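Local atomic coordinates of glutamate racemase (Escherichia coli, PDB entry 2JFN), a protein that is an alpha/beta protein of the Asp/Glu/hydantoin racemase family that holds a glutamic acid ligand in a pocket. Residues A57-Y60 and G61-E65; R71-A74 and I75-V79; N93-S96 and T97-P101. One frame throughout, in Å; residues are numbered along the deposited sequence.

All three contacts are local; contacts 1 and 3 line the glutamic acid pocket and contact 2 lies behind them. Contact 1 grips the side-chain carboxylate of the ligand and contact 3 its alpha-carboxylate; their centres are about 12 Å apart. The two meet at Y60 and T94, where Y60 CB is 3.4 Å from T94 OG1. Contact 2 is on helix 65-82 and has no ligand contact; its V72 side chain is about 10 Å from glutamic acid. It touches contact 1 through Y60 OH and R71 CG, 3.5 Å apart. It touches contact 3 through V72 CG2 and S99 OG, 3.9 Å apart. L100 of contact 3 also lines the second ligand site.

Contact 1: A57-Y60 and G61-E65; sequences AFPY and GEKSE. With GLU (glutamic acid), chain B.
The glutamic acid pocket has one wall in the loop between strand 48-53 and helix 65-82, where K63 folds back onto A57 and P59. The K63 chain bends at chi2 (-67°) and again at chi4, which brings its ammonium over the turn. K63 NZ gives a hydrogen bond to A57 O at 2.9 Å, from above the carbonyl plane. It gives another to P59 O, also at 2.9 Å, tilted from that plane. The two carbonyls thus share one charged donor, which ties both ends of the A57-P59 run to K63. E62 adds a salt bridge: its OE2 lies 2.9 Å from K63 NZ and is met from above the carboxylate plane. Water 1 is a longer, fourth partner within reach of K63 NZ, at 3.2 Å, and donates to F58 O. On the way, E62 CG passes 3.2 Å from P59 O, and the E62 carboxylate reaches the P59 ring at CG.

The peptide bond before P59 is cis. P59 CB sits over the centre of the F58 ring, 3.8 Å above its plane. Beyond this turn, two successive backbone N-H groups face the ligand. Y60 N donates to OE2 of glutamic acid at 2.9 Å, with an angle of 160° at the hydrogen. G61 N donates to its OE1 at 2.9 Å, so each carboxylate oxygen has its own donor. The Y60 ring packs on V72, I75 and A95, with A57 O in plane at its edge, and its OH is hydrogen-bonded to D54. S29 and helix 163-174 border F58. This is a ligand pocket formed by the loop after a strand of an alpha/beta domain, with two backbone N-H groups holding the carboxylate.

Contact 2: R71-A74 and I75-V79; sequences RVVA and IVTAV
R71 and I75 meet one turn apart on the alpha-helix 65-82, a helix packed beside the mixed sheet. Their side chains run obliquely to each other. The R71 chain is bent at chi2 (63°), and this bend carries its guanidinium alongside I75. I75 CG1 lies over one face of that group, off-centre and near its edge, 4.2 Å above the plane. I75 CD1 reaches R71 NE at 3.8 Å. The aliphatic branch thus lies against a charged group with two salt bridges: R71 NH1 is bridged to the terminal carboxylate of G285 and NE to D54. The two carboxylates probably balance the charge of the arginine in this buried place.

V72 and V76 form the next pair along the helix. V72 CG1 and V76 CG2 are 4.3 Å apart, a loose apolar touch. V72 also packs on F27 of strand 21-28 and on S99 of helix 93-106. I75 rests on F27 as well, so this side of the helix is pressed against the sheet.

The backbone joins R71-A74 to I75-A78 by four regular i to i+4 bonds. V73 and T77 again cross at a slant, but here the link is polar. T77 OG1 also has a hydrogen bond with K106 NZ of helix 93-106. OG1 stands anti to the carbonyl carbon of T77 (chi1 -63°) and so points back down the helix. V73 O takes two donors from opposite faces of its plane: T77 N at 3.0 Å and T77 OG1 at 2.6 Å.

Contact 3: N93-S96 and T97-P101; sequences NTAS and TVSLP. With GLU (glutamic acid), chain B.
S99 chi1 of -60° sets OG beside its own backbone N, and both groups then turn to the carbonyl of A95. S99 N donates to A95 O at 3.0 Å, nearly straight on to the carbonyl but bent at the hydrogen (139°). S99 OG reaches A95 O at the same 3.0 Å, but this bond is weak. V98 chi1 of -56° puts CG1 anti to the carbonyl carbon and leaves CG2 between N and the carbonyl carbon, which lays V98 CG2 3.4 Å from A95 O. The oxygen is therefore wrapped by two side chains as well as the backbone.

S96 O is the second busy acceptor. L100 N approaches it almost head-on at 3.0 Å, while S99 N comes from well above the carbonyl plane. S99 N is thus shared between the A95 and S96 carbonyls. L100 CG covers S96 O from the side, at 3.1 Å. The helix is kinked here, since the N atoms of V98 and P101 have no bond to the turn before. S96 OG is hydrogen-bonded to V114 N. V98 and S99 pack on helix 65-82, and L100 touches uridine-5'-diphosphate-N-acetylmuramoyl-L-alanine.

The other end of the run faces glutamic acid. N93 N donates to the ligand O at 2.8 Å. T94 N donates to its OXT at 2.9 Å, and T94 OG1 donates to OXT as well. OXT is thus gripped by both the backbone and the hydroxyl of one residue. The helix dipole would probably add some attraction for the carboxylate. This is an anion site near the N-terminal end of helix 93-106, in the beta-alpha-beta unit with strands 87-90 and 111-112.

Contact 1: A57-Y60 and G61-E65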
loop_
_atom_site.group_PDB
_atom_site.type_symbol
_atom_site.label_atom_id
_atom_site.label_comp_id
_atom_site.label_asym_id
_atom_site.label_seq_id
_atom_site.Cartn_x
_atom_site.Cartn_y
_atom_site.Cartn_z
ATOM N N ALA A 57 -6.633 11.059 -8.931
ATOM C CA ALA A 57 -7.751 10.131 -8.905
ATOM C C ALA A 57 -7.990 9.465 -7.549
ATOM O O ALA A 57 -8.908 8.660 -7.409
ATOM C CB ALA A 57 -7.573 9.079 -9.991
ATOM N N PHE A 58 -7.170 9.792 -6.555
ATOM C CA PHE A 58 -7.358 9.235 -5.214
ATOM C C PHE A 58 -8.722 9.750 -4.755
ATOM O O PHE A 58 -9.040 10.916 -4.984
ATOM C CB PHE A 58 -6.283 9.759 -4.256
ATOM C CG PHE A 58 -6.533 9.403 -2.817
ATOM C CD1 PHE A 58 -6.082 8.192 -2.295
ATOM C CD2 PHE A 58 -7.268 10.257 -1.998
ATOM C CE1 PHE A 58 -6.363 7.833 -0.977
ATOM C CE2 PHE A 58 -7.556 9.906 -0.674
ATOM C CZ PHE A 58 -7.103 8.694 -0.164
ATOM N N PRO A 59 -9.533 8.911 -4.081
ATOM C CA PRO A 59 -9.305 7.512 -3.697
ATOM C C PRO A 59 -9.743 6.499 -4.756
ATOM O O PRO A 59 -10.738 6.700 -5.457
ATOM C CB PRO A 59 -10.120 7.379 -2.413
ATOM C CG PRO A 59 -11.325 8.201 -2.731
ATOM C CD PRO A 59 -10.735 9.441 -3.402
ATOM N N TYR A 60 -8.985 5.411 -4.862
ATOM C CA TYR A 60 -9.272 4.346 -5.819
ATOM C C TYR A 60 -10.405 3.425 -5.327
ATOM O O TYR A 60 -11.116 2.813 -6.129
ATOM C CB TYR A 60 -8.002 3.513 -6.064
ATOM C CG TYR A 60 -7.007 4.102 -7.054
ATOM C CD1 TYR A 60 -7.063 5.447 -7.443
ATOM C CD2 TYR A 60 -5.993 3.305 -7.593
ATOM C CE1 TYR A 60 -6.124 5.981 -8.351
ATOM C CE2 TYR A 60 -5.062 3.820 -8.490
ATOM C CZ TYR A 60 -5.128 5.155 -8.867
ATOM O OH TYR A 60 -4.196 5.649 -9.756
ATOM N N GLY A 61 -10.566 3.338 -4.009
ATOM C CA GLY A 61 -11.595 2.485 -3.431
ATOM C C GLY A 61 -12.973 2.602 -4.060
ATOM O O GLY A 61 -13.677 1.604 -4.215
ATOM N N GLU A 62 -13.352 3.818 -4.431
ATOM C CA GLU A 62 -14.655 4.089 -5.034
ATOM C C GLU A 62 -14.701 3.865 -6.550
ATOM O O GLU A 62 -15.721 3.428 -7.095
ATOM C CB GLU A 62 -15.040 5.540 -4.748
ATOM C CG GLU A 62 -13.952 6.521 -5.195
ATOM C CD GLU A 62 -14.394 7.966 -5.153
ATOM O OE1 GLU A 62 -14.723 8.457 -4.045
ATOM O OE2 GLU A 62 -14.409 8.611 -6.229
ATOM N N LYS A 63 -13.591 4.175 -7.211
ATOM C CA LYS A 63 -13.449 4.073 -8.660
ATOM C C LYS A 63 -13.802 2.734 -9.314
ATOM O O LYS A 63 -13.713 1.671 -8.696
ATOM C CB LYS A 63 -12.020 4.461 -9.053
ATOM C CG LYS A 63 -11.571 5.829 -8.532
ATOM C CD LYS A 63 -12.343 6.970 -9.181
ATOM C CE LYS A 63 -11.758 8.333 -8.810
ATOM N NZ LYS A 63 -11.773 8.605 -7.340
ATOM N N SER A 64 -14.202 2.813 -10.580
ATOM C CA SER A 64 -14.553 1.638 -11.372
ATOM C C SER A 64 -13.264 0.887 -11.671
ATOM O O SER A 64 -12.219 1.509 -11.884
ATOM C CB SER A 64 -15.197 2.063 -12.694
ATOM O OG SER A 64 -16.307 2.917 -12.480
ATOM N N GLU A 65 -13.332 -0.439 -11.698
ATOM C CA GLU A 65 -12.146 -1.239 -11.973
ATOM C C GLU A 65 -11.567 -0.972 -13.357
ATOM O O GLU A 65 -10.348 -0.973 -13.523
ATOM C CB GLU A 65 -12.448 -2.732 -11.794
ATOM C CG GLU A 65 -12.344 -3.198 -10.345
ATOM C CD GLU A 65 -12.715 -4.665 -10.153
ATOM O OE1 GLU A 65 -12.308 -5.507 -10.990
ATOM O OE2 GLU A 65 -13.398 -4.980 -9.153
HETATM N N GLU B . -3.229 2.508 -0.276
HETATM C CA GLU B . -4.639 2.113 -0.352
HETATM C C GLU B . -4.712 0.656 -0.768
HETATM O O GLU B . -3.840 -0.179 -0.332
HETATM C CB GLU B . -5.372 3.000 -1.369
HETATM C CG GLU B . -6.722 3.483 -0.792
HETATM C CD GLU B . -7.589 4.104 -1.879
HETATM O OE1 GLU B . -8.811 3.997 -1.820
HETATM O OE2 GLU B . -7.079 4.725 -2.817
HETATM O OXT GLU B . -5.645 0.256 -1.540
HETATM O O HOH W 1 -10.933 11.641 -7.244
HETATM O O HOH W 2 -12.305 0.314 -6.847
#

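Contact 2: R71-A74 and I75-V79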
loop_
_atom_site.group_PDB
_atom_site.type_symbol
_atom_site.label_atom_id
_atom_site.label_comp_id
_atom_site.label_asym_id
_atom_site.label_seq_id
_atom_site.Cartn_x
_atom_site.Cartn_y
_atom_site.Cartn_z
ATOM N N ARG A 71 -5.717 3.590 -15.674
ATOM C CA ARG A 71 -5.010 4.659 -14.981
ATOM C C ARG A 71 -3.639 4.223 -14.475
ATOM O O ARG A 71 -2.647 4.910 -14.712
ATOM C CB ARG A 71 -5.859 5.169 -13.813
ATOM C CG ARG A 71 -5.245 6.319 -13.025
ATOM C CD ARG A 71 -5.067 7.574 -13.873
ATOM N NE ARG A 71 -4.619 8.695 -13.044
ATOM C CZ ARG A 71 -4.249 9.881 -13.513
ATOM N NH1 ARG A 71 -4.267 10.122 -14.820
ATOM N NH2 ARG A 71 -3.849 10.825 -12.672
ATOM N N VAL A 72 -3.579 3.084 -13.789
ATOM C CA VAL A 72 -2.305 2.611 -13.262
ATOM C C VAL A 72 -1.333 2.261 -14.392
ATOM O O VAL A 72 -0.135 2.523 -14.288
ATOM C CB VAL A 72 -2.503 1.398 -12.330
ATOM C CG1 VAL A 72 -1.159 0.926 -11.798
ATOM C CG2 VAL A 72 -3.416 1.796 -11.162
ATOM N N VAL A 73 -1.844 1.679 -15.469
ATOM C CA VAL A 73 -0.998 1.349 -16.610
ATOM C C VAL A 73 -0.446 2.655 -17.210
ATOM O O VAL A 73 0.719 2.724 -17.583
ATOM C CB VAL A 73 -1.782 0.571 -17.698
ATOM C CG1 VAL A 73 -0.970 0.509 -18.996
ATOM C CG2 VAL A 73 -2.075 -0.844 -17.219
ATOM N N ALA A 74 -1.278 3.692 -17.289
ATOM C CA ALA A 74 -0.830 4.974 -17.838
ATOM C C ALA A 74 0.226 5.627 -16.936
ATOM O O ALA A 74 1.201 6.201 -17.423
ATOM C CB ALA A 74 -2.016 5.921 -18.026
ATOM N N ILE A 75 0.037 5.553 -15.622
ATOM C CA ILE A 75 1.014 6.146 -14.725
ATOM C C ILE A 75 2.370 5.421 -14.805
ATOM O O ILE A 75 3.414 6.066 -14.852
ATOM C CB ILE A 75 0.494 6.167 -13.263
ATOM C CG1 ILE A 75 -0.675 7.155 -13.153
ATOM C CG2 ILE A 75 1.626 6.561 -12.309
ATOM C CD1 ILE A 75 -1.398 7.144 -11.807
ATOM N N VAL A 76 2.367 4.090 -14.834
ATOM C CA VAL A 76 3.635 3.358 -14.912
ATOM C C VAL A 76 4.300 3.636 -16.263
ATOM O O VAL A 76 5.522 3.679 -16.379
ATOM C CB VAL A 76 3.434 1.832 -14.753
ATOM C CG1 VAL A 76 4.780 1.111 -14.934
ATOM C CG2 VAL A 76 2.851 1.522 -13.366
ATOM N N THR A 77 3.486 3.831 -17.290
ATOM C CA THR A 77 4.012 4.132 -18.612
ATOM C C THR A 77 4.752 5.470 -18.574
ATOM O O THR A 77 5.847 5.602 -19.130
ATOM C CB THR A 77 2.872 4.197 -19.637
ATOM O OG1 THR A 77 2.252 2.907 -19.712
ATOM C CG2 THR A 77 3.397 4.586 -21.020
ATOM N N ALA A 78 4.153 6.452 -17.906
ATOM C CA ALA A 78 4.748 7.780 -17.796
ATOM C C ALA A 78 6.031 7.728 -16.979
ATOM O O ALA A 78 7.019 8.375 -17.324
ATOM C CB ALA A 78 3.758 8.757 -17.158
ATOM N N VAL A 79 6.025 6.961 -15.894
ATOM C CA VAL A 79 7.227 6.860 -15.084
ATOM C C VAL A 79 8.353 6.245 -15.915
ATOM O O VAL A 79 9.482 6.743 -15.900
ATOM C CB VAL A 79 7.010 5.988 -13.825
ATOM C CG1 VAL A 79 8.323 5.843 -13.074
ATOM C CG2 VAL A 79 5.957 6.627 -12.919
#

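Contact 3: N93-S96 and T97-P101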
loop_
_atom_site.group_PDB
_atom_site.type_symbol
_atom_site.label_atom_id
_atom_site.label_comp_id
_atom_site.label_asym_id
_atom_site.label_seq_id
_atom_site.Cartn_x
_atom_site.Cartn_y
_atom_site.Cartn_z
ATOM N N ASN A 93 -3.602 -1.972 -2.413
ATOM C CA ASN A 93 -4.526 -3.108 -2.501
ATOM C C ASN A 93 -5.655 -2.911 -3.507
ATOM O O ASN A 93 -6.001 -3.834 -4.251
ATOM C CB ASN A 93 -5.134 -3.424 -1.128
ATOM C CG ASN A 93 -4.108 -3.908 -0.131
ATOM O OD1 ASN A 93 -3.347 -3.116 0.437
ATOM N ND2 ASN A 93 -4.072 -5.220 0.089
ATOM N N THR A 94 -6.234 -1.715 -3.530
ATOM C CA THR A 94 -7.328 -1.420 -4.448
ATOM C C THR A 94 -6.893 -1.396 -5.909
ATOM O O THR A 94 -7.725 -1.293 -6.805
ATOM C CB THR A 94 -7.992 -0.062 -4.117
ATOM O OG1 THR A 94 -6.989 0.962 -4.047
ATOM C CG2 THR A 94 -8.719 -0.141 -2.789
ATOM N N ALA A 95 -5.593 -1.491 -6.158
ATOM C CA ALA A 95 -5.103 -1.474 -7.537
ATOM C C ALA A 95 -4.402 -2.762 -7.935
ATOM O O ALA A 95 -4.540 -3.218 -9.068
ATOM C CB ALA A 95 -4.160 -0.287 -7.750
ATOM N N SER A 96 -3.660 -3.351 -7.006
ATOM C CA SER A 96 -2.914 -4.569 -7.294
ATOM C C SER A 96 -3.683 -5.614 -8.080
ATOM O O SER A 96 -3.464 -5.780 -9.279
ATOM C CB SER A 96 -2.390 -5.201 -6.007
ATOM O OG SER A 96 -1.117 -4.680 -5.674
ATOM N N THR A 97 -4.579 -6.318 -7.404
ATOM C CA THR A 97 -5.354 -7.368 -8.048
ATOM C C THR A 97 -5.722 -7.082 -9.502
ATOM O O THR A 97 -5.162 -7.681 -10.431
ATOM C CB THR A 97 -6.638 -7.653 -7.258
ATOM O OG1 THR A 97 -7.504 -6.510 -7.309
ATOM C CG2 THR A 97 -6.293 -7.946 -5.807
ATOM N N VAL A 98 -6.641 -6.146 -9.696
ATOM C CA VAL A 98 -7.118 -5.803 -11.026
ATOM C C VAL A 98 -6.090 -5.302 -12.042
ATOM O O VAL A 98 -6.302 -5.444 -13.246
ATOM C CB VAL A 98 -8.236 -4.749 -10.935
ATOM C CG1 VAL A 98 -9.364 -5.263 -10.042
ATOM C CG2 VAL A 98 -7.672 -3.444 -10.386
ATOM N N SER A 99 -4.983 -4.730 -11.571
ATOM C CA SER A 99 -3.972 -4.164 -12.470
ATOM C C SER A 99 -2.769 -5.022 -12.859
ATOM O O SER A 99 -2.131 -4.757 -13.876
ATOM C CB SER A 99 -3.436 -2.851 -11.876
ATOM O OG SER A 99 -4.468 -1.895 -11.706
ATOM N N LEU A 100 -2.449 -6.031 -12.061
ATOM C CA LEU A 100 -1.285 -6.868 -12.335
ATOM C C LEU A 100 -1.204 -7.524 -13.725
ATOM O O LEU A 100 -0.181 -7.427 -14.399
ATOM C CB LEU A 100 -1.142 -7.923 -11.233
ATOM C CG LEU A 100 -0.874 -7.371 -9.827
ATOM C CD1 LEU A 100 -0.611 -8.530 -8.867
ATOM C CD2 LEU A 100 0.338 -6.434 -9.850
ATOM N N PRO A 101 -2.270 -8.204 -14.168
ATOM C CA PRO A 101 -2.200 -8.827 -15.496
ATOM C C PRO A 101 -1.845 -7.830 -16.600
ATOM O O PRO A 101 -0.958 -8.083 -17.419
ATOM C CB PRO A 101 -3.600 -9.409 -15.674
ATOM C CG PRO A 101 -3.955 -9.808 -14.267
ATOM C CD PRO A 101 -3.504 -8.596 -13.467
HETATM N N GLU B . -3.229 2.508 -0.276
HETATM C CA GLU B . -4.639 2.113 -0.352
HETATM C C GLU B . -4.712 0.656 -0.768
HETATM O O GLU B . -3.840 -0.179 -0.332
HETATM C CB GLU B . -5.372 3.000 -1.369
HETATM C CG GLU B . -6.722 3.483 -0.792
HETATM C CD GLU B . -7.589 4.104 -1.879
HETATM O OE1 GLU B . -8.811 3.997 -1.820
HETATM O OE2 GLU B . -7.079 4.725 -2.817
HETATM O OXT GLU B . -5.645 0.256 -1.540
#